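Signal transduction protein TRAP (PDB 4AE5) probably acts as a phosphorylation-dependent regulator of staphylococcal virulence, promoting agr activation, RNAIII synthesis, toxin production and biofilm formation. Local coordinates at residues A[13-16]-A[17-20]; A[29-32]-A[33-36]; A[93-97]-A[98-102]; A[118-122]-A[123-127]. All coordinates share one frame; numbering follows the deposited sequence.

Contact 1: residues A[13-16]-A[17-20]; sequences FLHQ and IKIN
His15 lays one face of its imidazole against the modelled copy of Ile19, one helical turn further on: CE1 of His15 comes within 3.4 Å of CG1 of Ile19, and CD1 of Ile19 approaches the same CE1-NE2 side of the ring. A second conformer of Ile19 exists, so this meeting is less certain than the rest. The imidazole's CG lies opposite the backbone N (chi1 -174°), and in the modelled copy CG1 of Ile19 sits beside its own backbone N, near the histidine. A lighter contact of the same i to i+4 spacing brings Phe13 CE2 to Ile17 CD1 at 4.2 Å, the methyl group reaching the ring obliquely.

Behind these side chains stand the backbone bonds of an alpha helix. Lys18 N donates to Leu14 O, Ile19 N to His15 O and Asn20 N to Gln16 O, the last at 2.9 Å. The bond from Ile17 N to Phe13 O, at 3.4 Å, is weak. The CB of Lys18 packs 3.3 Å from His15 O, while its chain, bent at chi3 and chi4, carries NZ away to a salt bridge with Glu64.

Helix 11-20 thus has two unlike sides. Phe13 and Ile19 are exposed, whereas Leu14 is buried against Gln28 of strand 27-30 and against Ser35 and Ile37 of strand 35-41, so the helix lies on the hairpin formed by these strands.

Contact 2: residues A[29-32]-A[33-36]; sequences FSAS and DTSV
Phe29 and Val36 form an antiparallel hydrogen-bonded pair, and Ser30 and Ser35 the non-hydrogen-bonded pair that follows; the end-to-end directions of 29-32 and 33-36 are 169° apart. This is the turn end of the beta hairpin made by strands 27-30 and 35-41, neighbours in the antiparallel barrel. Two backbone bonds define the Phe29-Val36 pair: Phe29 N to Val36 O at 2.8 Å and Val36 N to Phe29 O at 2.9 Å. Nearer the turn, Ala31 N donates to Thr34 O at 3.0 Å, a more bent bond with an N-H...O angle of 144°.

Among the side chains, Phe29 and Val36 turn to one face of the sheet, where both touch Leu162 of strand 158-164; the Phe29 ring also meets Tyr68. Ala31 CB fits beside the second strand, 4.1 Å from Val36 CG2, the valine branch that stands beside its backbone N. The same methyl group has Asp33 OD1 3.8 Å away. That carboxylate folds back over the turn because its CG lies between the backbone N and the carbonyl carbon (chi1 64°), and OD1 forms a salt bridge with Arg160 NE, tying the turn to strand 158-164.

Ser30 and Ser35 occupy the other face. Ser35 OG is bonded to Gln28 NE2, and it also lies 3.3 Å from Phe29 O, a weak approach, since the hydroxyl proton could go to another acceptor. Thr34 is apart from these serines, its CG2 on the Ala31 side, 4.2 Å from Ala31 CB. Its OG1 has a weak bond to Gly9 O and donates to Ser35 O at 2.9 Å.

Contact 3: residues A[93-97]-A[98-102]; sequences NFRNF and GGFKS
Phe100 turns back over the 3-10 segment 93-96 and carries the aromatic and CH-pi part of this contact. Its CG is anti to the backbone N, which swings the ring toward Phe94 and Arg95. Arg95 CA lies over one face, 3.8 Å from the ring centroid and 15° off the normal, evidence for a CH-pi interaction with a backbone CH group. Alongside, Arg95 CG meets Phe100 CE2 at 3.9 Å, whereas the guanidinium group is engaged by Asp92 through NH2.

The Phe94-Phe100 pair is apolar and oblique: the ring centroids are 5.8 Å apart and the planes stand at 58°. Phe100 CE1 arrives at the edge of the Phe94 ring, 3.8 Å from Phe94 CD1. Phe94 is buried, makes an edge-to-face contact with Tyr103 and, like Phe100, touches Ile59 of strand 51-59.

The polar part belongs to the backbone. Asn96 N to Asn93 O and Phe97 N to Phe94 O hold the 3-10 turn, and Phe100 N donates to Phe97 O at 3.0 Å. This last bond closes a type II beta turn from Phe97 to Phe100. Gly99, at its third position, has a phi of 83°, a value that favours glycine.

The turn leads directly into strand 100-108, where Lys101 and Ser102 both face Gly119. Together these features make a 3-10 turn and type II turn entering a barrel strand through a classic beta bulge, within the ABM family region.

Contact 4: residues A[118-122]-A[123-127]; sequences FGFAD and RHAYE
Tyr126 and Phe120 are brought together by different settings of chi1: the tyrosine CG is anti to its backbone N (172°), whereas the phenylalanine CG stands beside its own N (-88°). With these settings the tyrosine ring presents its edge to the face of Phe120 in an offset edge-to-face pair, with centroids 5.8 Å apart and planes at 67°. The backbone CH group takes part as well, since Tyr126 CA lies over the same phenylalanine ring, 4.1 Å from its centroid. Ala125 CB touches the ring at CD2 of Phe120, 3.8 Å away, and Phe118 adds its CB against Tyr126 CE1, also at 3.8 Å.

The short connection from strand 114-120 into helix 123-131 is completed by an N-cap. Asp122 OD1 accepts from Ala125 N at 2.9 Å and is met nearly along its C-O axis. Asp122 O also receives a bond from Tyr126 N, but at 3.4 Å it is weak.

Within the helix, Arg123 NH2 and Glu127 OE1 form a salt bridge of charges alone, because the oxygen lies well out of the guanidinium plane. Glu127 OE2 is bonded to Tyr161 OH. Around the aromatic cluster, Phe129 meets both Phe118 and Phe120, and the Tyr126 side chain touches Cys69 and Ile71 of strand 67-73 while its OH is hydrogen-bonded to Glu159.

How the contacts relate
The four contacts follow in series along the chain and divide into two neighbourhoods around one closed antiparallel barrel. Contacts 1 and 2, with centres 14 Å apart, touch where Leu14 CD1 packs 3.5 Å from Ser35 O, setting helix 11-20 against the hairpin of strands 27-30 and 35-41. Contacts 3 and 4, only 9 Å between centres, share adjacent strands 100-108 and 114-120 and are joined by probable hydrogen bonds, including Gly99 O to Ala121 N at 2.8 Å. The nearest atoms of contacts 2 and 4 are about 8 Å apart. Contacts 2, 3 and 4 each hold a barrel-strand end; contact 1 lies on a helix packed against one hairpin.

Contact 1: residues A[13-16]-A[17-20]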
loop_
_atom_site.group_PDB
_atom_site.type_symbol
_atom_site.label_atom_id
_atom_site.label_comp_id
_atom_site.label_asym_id
_atom_site.label_seq_id
_atom_site.Cartn_x
_atom_site.Cartn_y
_atom_site.Cartn_z
ATOM N N PHE A 13 -0.093 -14.702 15.399
ATOM C CA PHE A 13 -1.042 -13.640 15.839
ATOM C C PHE A 13 -2.045 -13.126 14.764
ATOM O O PHE A 13 -3.303 -13.104 14.967
ATOM C CB PHE A 13 -0.293 -12.475 16.493
ATOM C CG PHE A 13 -1.194 -11.484 17.169
ATOM C CD1 PHE A 13 -1.755 -11.752 18.398
ATOM C CD2 PHE A 13 -1.514 -10.283 16.530
ATOM C CE1 PHE A 13 -2.634 -10.853 18.998
ATOM C CE2 PHE A 13 -2.368 -9.362 17.137
ATOM C CZ PHE A 13 -2.946 -9.652 18.361
ATOM N N LEU A 14 -1.505 -12.747 13.601
ATOM C CA LEU A 14 -2.358 -12.255 12.554
ATOM C C LEU A 14 -3.193 -13.338 11.905
ATOM O O LEU A 14 -4.327 -13.040 11.445
ATOM C CB LEU A 14 -1.558 -11.448 11.506
ATOM C CG LEU A 14 -0.729 -10.266 11.964
ATOM C CD1 LEU A 14 -0.209 -9.512 10.715
ATOM C CD2 LEU A 14 -1.507 -9.369 12.906
ATOM N N HIS A 15 -2.642 -14.558 11.778
ATOM C CA HIS A 15 -3.380 -15.663 11.139
ATOM C C HIS A 15 -4.589 -16.095 11.997
ATOM O O HIS A 15 -5.651 -16.436 11.471
ATOM C CB HIS A 15 -2.450 -16.834 10.875
ATOM C CG HIS A 15 -3.104 -17.924 10.092
ATOM N ND1 HIS A 15 -3.633 -19.015 10.662
ATOM C CD2 HIS A 15 -3.369 -18.009 8.745
ATOM C CE1 HIS A 15 -4.154 -19.810 9.726
ATOM N NE2 HIS A 15 -4.000 -19.198 8.539
ATOM N N GLN A 16 -4.451 -16.008 13.317
ATOM C CA GLN A 16 -5.617 -16.216 14.209
ATOM C C GLN A 16 -6.758 -15.186 13.906
ATOM O O GLN A 16 -7.950 -15.540 13.865
ATOM C CB GLN A 16 -5.183 -16.136 15.694
ATOM C CG GLN A 16 -6.306 -16.529 16.670
ATOM C CD GLN A 16 -6.548 -17.998 16.557
ATOM O OE1 GLN A 16 -5.627 -18.792 16.756
ATOM N NE2 GLN A 16 -7.756 -18.380 16.177
ATOM N N ILE A 17 -6.403 -13.905 13.684
ATOM C CA ILE A 17 -7.438 -12.906 13.298
ATOM C C ILE A 17 -8.085 -13.328 12.011
ATOM O O ILE A 17 -9.315 -13.326 11.889
ATOM C CB ILE A 17 -6.922 -11.431 13.287
ATOM C CG1 ILE A 17 -6.490 -11.011 14.719
ATOM C CG2 ILE A 17 -7.962 -10.483 12.653
ATOM C CD1 ILE A 17 -5.826 -9.637 14.784
ATOM N N LYS A 18 -7.270 -13.760 11.054
ATOM C CA LYS A 18 -7.802 -14.190 9.785
ATOM C C LYS A 18 -8.890 -15.276 9.898
ATOM O O LYS A 18 -10.004 -15.178 9.315
ATOM C CB LYS A 18 -6.664 -14.678 8.910
ATOM C CG LYS A 18 -6.924 -14.451 7.449
ATOM C CD LYS A 18 -5.691 -14.828 6.670
ATOM C CE LYS A 18 -5.994 -16.023 5.790
ATOM N NZ LYS A 18 -6.935 -15.658 4.704
ATOM N N ILE A 19 -8.554 -16.299 10.648
ATOM C CA ILE A 19 -9.399 -17.499 10.728
ATOM C C ILE A 19 -10.601 -17.314 11.671
ATOM O O ILE A 19 -11.643 -17.954 11.489
ATOM C CB ILE A 19 -8.569 -18.741 11.097
ATOM C CG1 ILE A 19 -7.443 -18.971 10.089
ATOM C CG2 ILE A 19 -9.434 -19.994 11.165
ATOM C CD1 ILE A 19 -7.928 -19.506 8.755
ATOM N N ASN A 20 -10.450 -16.445 12.658
ATOM C CA ASN A 20 -11.571 -16.013 13.498
ATOM C C ASN A 20 -12.619 -15.194 12.780
ATOM O O ASN A 20 -13.751 -15.123 13.249
ATOM C CB ASN A 20 -11.100 -15.224 14.751
ATOM C CG ASN A 20 -10.364 -16.098 15.755
ATOM O OD1 ASN A 20 -9.962 -15.620 16.840
ATOM N ND2 ASN A 20 -10.166 -17.363 15.415
#

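Contact 2: residues A[29-32]-A[33-36]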
loop_
_atom_site.group_PDB
_atom_site.type_symbol
_atom_site.label_atom_id
_atom_site.label_comp_id
_atom_site.label_asym_id
_atom_site.label_seq_id
_atom_site.Cartn_x
_atom_site.Cartn_y
_atom_site.Cartn_z
ATOM N N PHE A 29 0.403 -11.131 4.620
ATOM C CA PHE A 29 1.676 -11.325 3.937
ATOM C C PHE A 29 2.860 -11.283 4.866
ATOM O O PHE A 29 2.746 -10.781 5.979
ATOM C CB PHE A 29 1.932 -10.215 2.894
ATOM C CG PHE A 29 0.805 -10.063 1.917
ATOM C CD1 PHE A 29 -0.327 -9.297 2.252
ATOM C CD2 PHE A 29 0.874 -10.656 0.680
ATOM C CE1 PHE A 29 -1.407 -9.184 1.375
ATOM C CE2 PHE A 29 -0.192 -10.513 -0.231
ATOM C CZ PHE A 29 -1.350 -9.807 0.135
ATOM N N SER A 30 3.994 -11.808 4.358
ATOM C CA SER A 30 5.282 -11.837 5.094
ATOM C C SER A 30 6.186 -10.691 4.627
ATOM O O SER A 30 6.394 -10.536 3.401
ATOM C CB SER A 30 5.977 -13.206 4.946
ATOM O OG SER A 30 7.074 -13.215 5.858
ATOM N N ALA A 31 6.620 -9.840 5.569
ATOM C CA ALA A 31 7.553 -8.733 5.276
ATOM C C ALA A 31 8.842 -9.158 5.943
ATOM O O ALA A 31 8.855 -10.146 6.692
ATOM C CB ALA A 31 7.047 -7.354 5.825
ATOM N N SER A 32 9.935 -8.448 5.695
ATOM C CA SER A 32 11.226 -8.926 6.226
ATOM C C SER A 32 11.342 -8.626 7.682
ATOM O O SER A 32 12.139 -9.268 8.400
ATOM C CB SER A 32 12.398 -8.280 5.461
ATOM O OG SER A 32 12.313 -6.877 5.551
ATOM N N ASP A 33 10.520 -7.696 8.165
ATOM C CA ASP A 33 10.593 -7.253 9.577
ATOM C C ASP A 33 9.379 -7.567 10.444
ATOM O O ASP A 33 9.415 -7.316 11.643
ATOM C CB ASP A 33 10.870 -5.718 9.667
ATOM C CG ASP A 33 9.708 -4.855 9.075
ATOM O OD1 ASP A 33 9.240 -5.095 7.958
ATOM O OD2 ASP A 33 9.314 -3.877 9.716
ATOM N N THR A 34 8.331 -8.137 9.852
ATOM C CA THR A 34 7.086 -8.406 10.558
ATOM C C THR A 34 6.100 -9.133 9.636
ATOM O O THR A 34 6.210 -9.041 8.413
ATOM C CB THR A 34 6.445 -7.033 10.985
ATOM O OG1 THR A 34 5.212 -7.270 11.684
ATOM C CG2 THR A 34 6.172 -6.118 9.787
ATOM N N SER A 35 5.093 -9.791 10.182
ATOM C CA SER A 35 3.944 -10.177 9.340
ATOM C C SER A 35 2.974 -8.976 9.202
ATOM O O SER A 35 2.915 -8.139 10.097
ATOM C CB SER A 35 3.236 -11.388 9.973
ATOM O OG SER A 35 2.159 -11.778 9.118
ATOM N N VAL A 36 2.173 -8.925 8.136
ATOM C CA VAL A 36 1.294 -7.794 7.884
ATOM C C VAL A 36 -0.105 -8.347 7.469
ATOM O O VAL A 36 -0.196 -9.309 6.682
ATOM C CB VAL A 36 1.891 -6.963 6.680
ATOM C CG1 VAL A 36 0.964 -5.833 6.284
ATOM C CG2 VAL A 36 3.247 -6.399 7.029
#

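Contact 3: residues A[93-97]-A[98-102]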
loop_
_atom_site.group_PDB
_atom_site.type_symbol
_atom_site.label_atom_id
_atom_site.label_comp_id
_atom_site.label_asym_id
_atom_site.label_seq_id
_atom_site.Cartn_x
_atom_site.Cartn_y
_atom_site.Cartn_z
ATOM N N ASN A 93 -0.500 5.145 -17.026
ATOM C CA ASN A 93 0.035 4.198 -18.011
ATOM C C ASN A 93 0.763 2.990 -17.419
ATOM O O ASN A 93 0.858 1.976 -18.038
ATOM C CB ASN A 93 0.944 4.870 -19.014
ATOM C CG ASN A 93 1.375 3.947 -20.130
ATOM O OD1 ASN A 93 0.592 3.196 -20.650
ATOM N ND2 ASN A 93 2.623 4.002 -20.484
ATOM N N PHE A 94 1.246 3.166 -16.203
ATOM C CA PHE A 94 1.884 2.115 -15.441
ATOM C C PHE A 94 1.015 0.893 -15.300
ATOM O O PHE A 94 1.490 -0.165 -15.158
ATOM C CB PHE A 94 2.383 2.624 -14.087
ATOM C CG PHE A 94 1.319 3.126 -13.157
ATOM C CD1 PHE A 94 0.499 2.262 -12.497
ATOM C CD2 PHE A 94 1.185 4.475 -12.887
ATOM C CE1 PHE A 94 -0.454 2.708 -11.624
ATOM C CE2 PHE A 94 0.236 4.934 -11.996
ATOM C CZ PHE A 94 -0.584 4.045 -11.368
ATOM N N ARG A 95 -0.287 1.095 -15.388
ATOM C CA ARG A 95 -1.213 -0.015 -15.336
ATOM C C ARG A 95 -0.982 -1.056 -16.447
ATOM O O ARG A 95 -1.371 -2.217 -16.324
ATOM C CB ARG A 95 -2.602 0.566 -15.479
ATOM C CG ARG A 95 -3.729 -0.423 -15.594
ATOM C CD ARG A 95 -4.891 0.283 -16.358
ATOM N NE ARG A 95 -5.448 1.412 -15.608
ATOM C CZ ARG A 95 -6.692 1.462 -15.074
ATOM N NH1 ARG A 95 -7.546 0.437 -15.154
ATOM N NH2 ARG A 95 -7.079 2.562 -14.436
ATOM N N ASN A 96 -0.336 -0.636 -17.518
ATOM C CA ASN A 96 -0.017 -1.581 -18.601
ATOM C C ASN A 96 1.379 -2.198 -18.560
ATOM O O ASN A 96 1.707 -3.016 -19.433
ATOM C CB ASN A 96 -0.171 -0.897 -19.941
ATOM C CG ASN A 96 -1.560 -0.415 -20.141
ATOM O OD1 ASN A 96 -1.743 0.754 -20.342
ATOM N ND2 ASN A 96 -2.546 -1.296 -19.955
ATOM N N PHE A 97 2.164 -1.844 -17.563
ATOM C CA PHE A 97 3.519 -2.428 -17.428
ATOM C C PHE A 97 3.490 -3.921 -17.067
ATOM O O PHE A 97 2.600 -4.430 -16.376
ATOM C CB PHE A 97 4.338 -1.592 -16.413
ATOM C CG PHE A 97 4.866 -0.277 -16.937
ATOM C CD1 PHE A 97 4.168 0.492 -17.868
ATOM C CD2 PHE A 97 6.094 0.184 -16.505
ATOM C CE1 PHE A 97 4.670 1.707 -18.320
ATOM C CE2 PHE A 97 6.599 1.388 -16.952
ATOM C CZ PHE A 97 5.876 2.158 -17.835
ATOM N N GLY A 98 4.480 -4.665 -17.562
ATOM C CA GLY A 98 4.503 -6.114 -17.358
ATOM C C GLY A 98 4.339 -6.498 -15.896
ATOM O O GLY A 98 4.922 -5.884 -14.987
ATOM N N GLY A 99 3.383 -7.378 -15.651
ATOM C CA GLY A 99 3.169 -7.866 -14.259
ATOM C C GLY A 99 2.344 -7.009 -13.336
ATOM O O GLY A 99 2.107 -7.391 -12.162
ATOM N N PHE A 100 1.853 -5.865 -13.820
ATOM C CA PHE A 100 1.080 -4.989 -12.950
ATOM C C PHE A 100 -0.252 -5.658 -12.544
ATOM O O PHE A 100 -0.963 -6.181 -13.413
ATOM C CB PHE A 100 0.739 -3.670 -13.644
ATOM C CG PHE A 100 -0.213 -2.828 -12.838
ATOM C CD1 PHE A 100 0.268 -1.966 -11.911
ATOM C CD2 PHE A 100 -1.605 -2.920 -13.035
ATOM C CE1 PHE A 100 -0.570 -1.158 -11.114
ATOM C CE2 PHE A 100 -2.448 -2.105 -12.288
ATOM C CZ PHE A 100 -1.942 -1.244 -11.334
ATOM N N LYS A 101 -0.622 -5.549 -11.272
ATOM C CA LYS A 101 -1.904 -6.119 -10.794
ATOM C C LYS A 101 -2.818 -5.045 -10.174
ATOM O O LYS A 101 -4.017 -4.995 -10.458
ATOM C CB LYS A 101 -1.636 -7.262 -9.776
ATOM C CG LYS A 101 -0.855 -8.468 -10.361
ATOM C CD LYS A 101 -1.592 -9.080 -11.602
ATOM C CE LYS A 101 -0.707 -10.102 -12.314
ATOM N NZ LYS A 101 -1.456 -11.133 -13.113
ATOM N N SER A 102 -2.279 -4.250 -9.263
ATOM C CA SER A 102 -3.079 -3.268 -8.548
ATOM C C SER A 102 -2.338 -2.044 -8.075
ATOM O O SER A 102 -1.086 -2.006 -7.892
ATOM C CB SER A 102 -3.815 -3.993 -7.358
ATOM O OG SER A 102 -2.812 -4.452 -6.445
#

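Contact 4: residues A[118-122]-A[123-127]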
loop_
_atom_site.group_PDB
_atom_site.type_symbol
_atom_site.label_atom_id
_atom_site.label_comp_id
_atom_site.label_asym_id
_atom_site.label_seq_id
_atom_site.Cartn_x
_atom_site.Cartn_y
_atom_site.Cartn_z
ATOM N N PHE A 118 1.651 -0.917 -4.403
ATOM C CA PHE A 118 1.783 -1.436 -5.741
ATOM C C PHE A 118 1.726 -2.945 -5.626
ATOM O O PHE A 118 2.496 -3.574 -4.862
ATOM C CB PHE A 118 3.071 -0.980 -6.445
ATOM C CG PHE A 118 2.995 0.394 -7.069
ATOM C CD1 PHE A 118 2.118 0.673 -8.158
ATOM C CD2 PHE A 118 3.797 1.448 -6.561
ATOM C CE1 PHE A 118 2.126 1.952 -8.770
ATOM C CE2 PHE A 118 3.801 2.711 -7.178
ATOM C CZ PHE A 118 2.881 2.965 -8.238
ATOM N N GLY A 119 0.736 -3.521 -6.288
ATOM C CA GLY A 119 0.627 -4.980 -6.422
ATOM C C GLY A 119 1.137 -5.463 -7.764
ATOM O O GLY A 119 0.708 -5.006 -8.852
ATOM N N PHE A 120 2.033 -6.436 -7.721
ATOM C CA PHE A 120 2.550 -6.989 -9.009
ATOM C C PHE A 120 2.580 -8.517 -8.951
ATOM O O PHE A 120 2.463 -9.101 -7.858
ATOM C CB PHE A 120 3.968 -6.441 -9.269
ATOM C CG PHE A 120 4.026 -5.139 -9.999
ATOM C CD1 PHE A 120 3.733 -3.937 -9.320
ATOM C CD2 PHE A 120 4.363 -5.080 -11.330
ATOM C CE1 PHE A 120 3.811 -2.746 -9.961
ATOM C CE2 PHE A 120 4.424 -3.870 -11.992
ATOM C CZ PHE A 120 4.121 -2.704 -11.329
ATOM N N ALA A 121 2.764 -9.161 -10.139
ATOM C CA ALA A 121 2.919 -10.651 -10.240
ATOM C C ALA A 121 3.953 -11.180 -9.245
ATOM O O ALA A 121 3.720 -12.179 -8.565
ATOM C CB ALA A 121 3.331 -11.073 -11.695
ATOM N N ASP A 122 5.115 -10.538 -9.197
ATOM C CA ASP A 122 6.196 -10.948 -8.289
ATOM C C ASP A 122 7.147 -9.814 -7.985
ATOM O O ASP A 122 7.018 -8.737 -8.513
ATOM C CB ASP A 122 6.986 -12.197 -8.870
ATOM C CG ASP A 122 7.636 -11.931 -10.228
ATOM O OD1 ASP A 122 7.958 -10.804 -10.576
ATOM O OD2 ASP A 122 7.997 -12.932 -10.940
ATOM N N ARG A 123 8.163 -10.075 -7.179
ATOM C CA ARG A 123 9.079 -9.056 -6.790
ATOM C C ARG A 123 9.833 -8.516 -7.940
ATOM O O ARG A 123 10.048 -7.295 -7.991
ATOM C CB ARG A 123 10.086 -9.613 -5.786
ATOM C CG ARG A 123 11.098 -8.584 -5.349
ATOM C CD ARG A 123 12.026 -9.283 -4.384
ATOM N NE ARG A 123 13.331 -8.731 -4.509
ATOM C CZ ARG A 123 14.338 -9.381 -5.088
ATOM N NH1 ARG A 123 14.158 -10.605 -5.570
ATOM N NH2 ARG A 123 15.520 -8.802 -5.166
ATOM N N HIS A 124 10.273 -9.397 -8.857
ATOM C CA HIS A 124 11.065 -8.893 -9.963
ATOM C C HIS A 124 10.297 -7.869 -10.805
ATOM O O HIS A 124 10.887 -6.907 -11.297
ATOM C CB HIS A 124 11.598 -9.998 -10.865
ATOM C CG HIS A 124 12.751 -10.780 -10.273
ATOM N ND1 HIS A 124 13.465 -10.351 -9.210
ATOM C CD2 HIS A 124 13.362 -11.959 -10.705
ATOM C CE1 HIS A 124 14.462 -11.232 -8.941
ATOM N NE2 HIS A 124 14.396 -12.214 -9.862
ATOM N N ALA A 125 9.017 -8.143 -11.057
ATOM C CA ALA A 125 8.200 -7.277 -11.901
ATOM C C ALA A 125 8.113 -5.874 -11.297
ATOM O O ALA A 125 8.127 -4.881 -12.017
ATOM C CB ALA A 125 6.795 -7.856 -12.061
ATOM N N TYR A 126 7.970 -5.824 -9.988
ATOM C CA TYR A 126 7.883 -4.517 -9.285
ATOM C C TYR A 126 9.271 -3.818 -9.410
ATOM O O TYR A 126 9.350 -2.644 -9.696
ATOM C CB TYR A 126 7.450 -4.677 -7.832
ATOM C CG TYR A 126 7.577 -3.331 -7.109
ATOM C CD1 TYR A 126 6.701 -2.277 -7.427
ATOM C CD2 TYR A 126 8.661 -3.088 -6.245
ATOM C CE1 TYR A 126 6.821 -1.042 -6.778
ATOM C CE2 TYR A 126 8.832 -1.849 -5.622
ATOM C CZ TYR A 126 7.910 -0.841 -5.889
ATOM O OH TYR A 126 8.087 0.361 -5.286
ATOM N N GLU A 127 10.360 -4.534 -9.184
ATOM C CA GLU A 127 11.689 -3.917 -9.239
ATOM C C GLU A 127 12.076 -3.444 -10.632
ATOM O O GLU A 127 12.709 -2.425 -10.762
ATOM C CB GLU A 127 12.754 -4.877 -8.663
ATOM C CG GLU A 127 12.537 -5.095 -7.185
ATOM C CD GLU A 127 13.658 -5.768 -6.459
ATOM O OE1 GLU A 127 14.353 -6.607 -7.045
ATOM O OE2 GLU A 127 13.826 -5.421 -5.259
#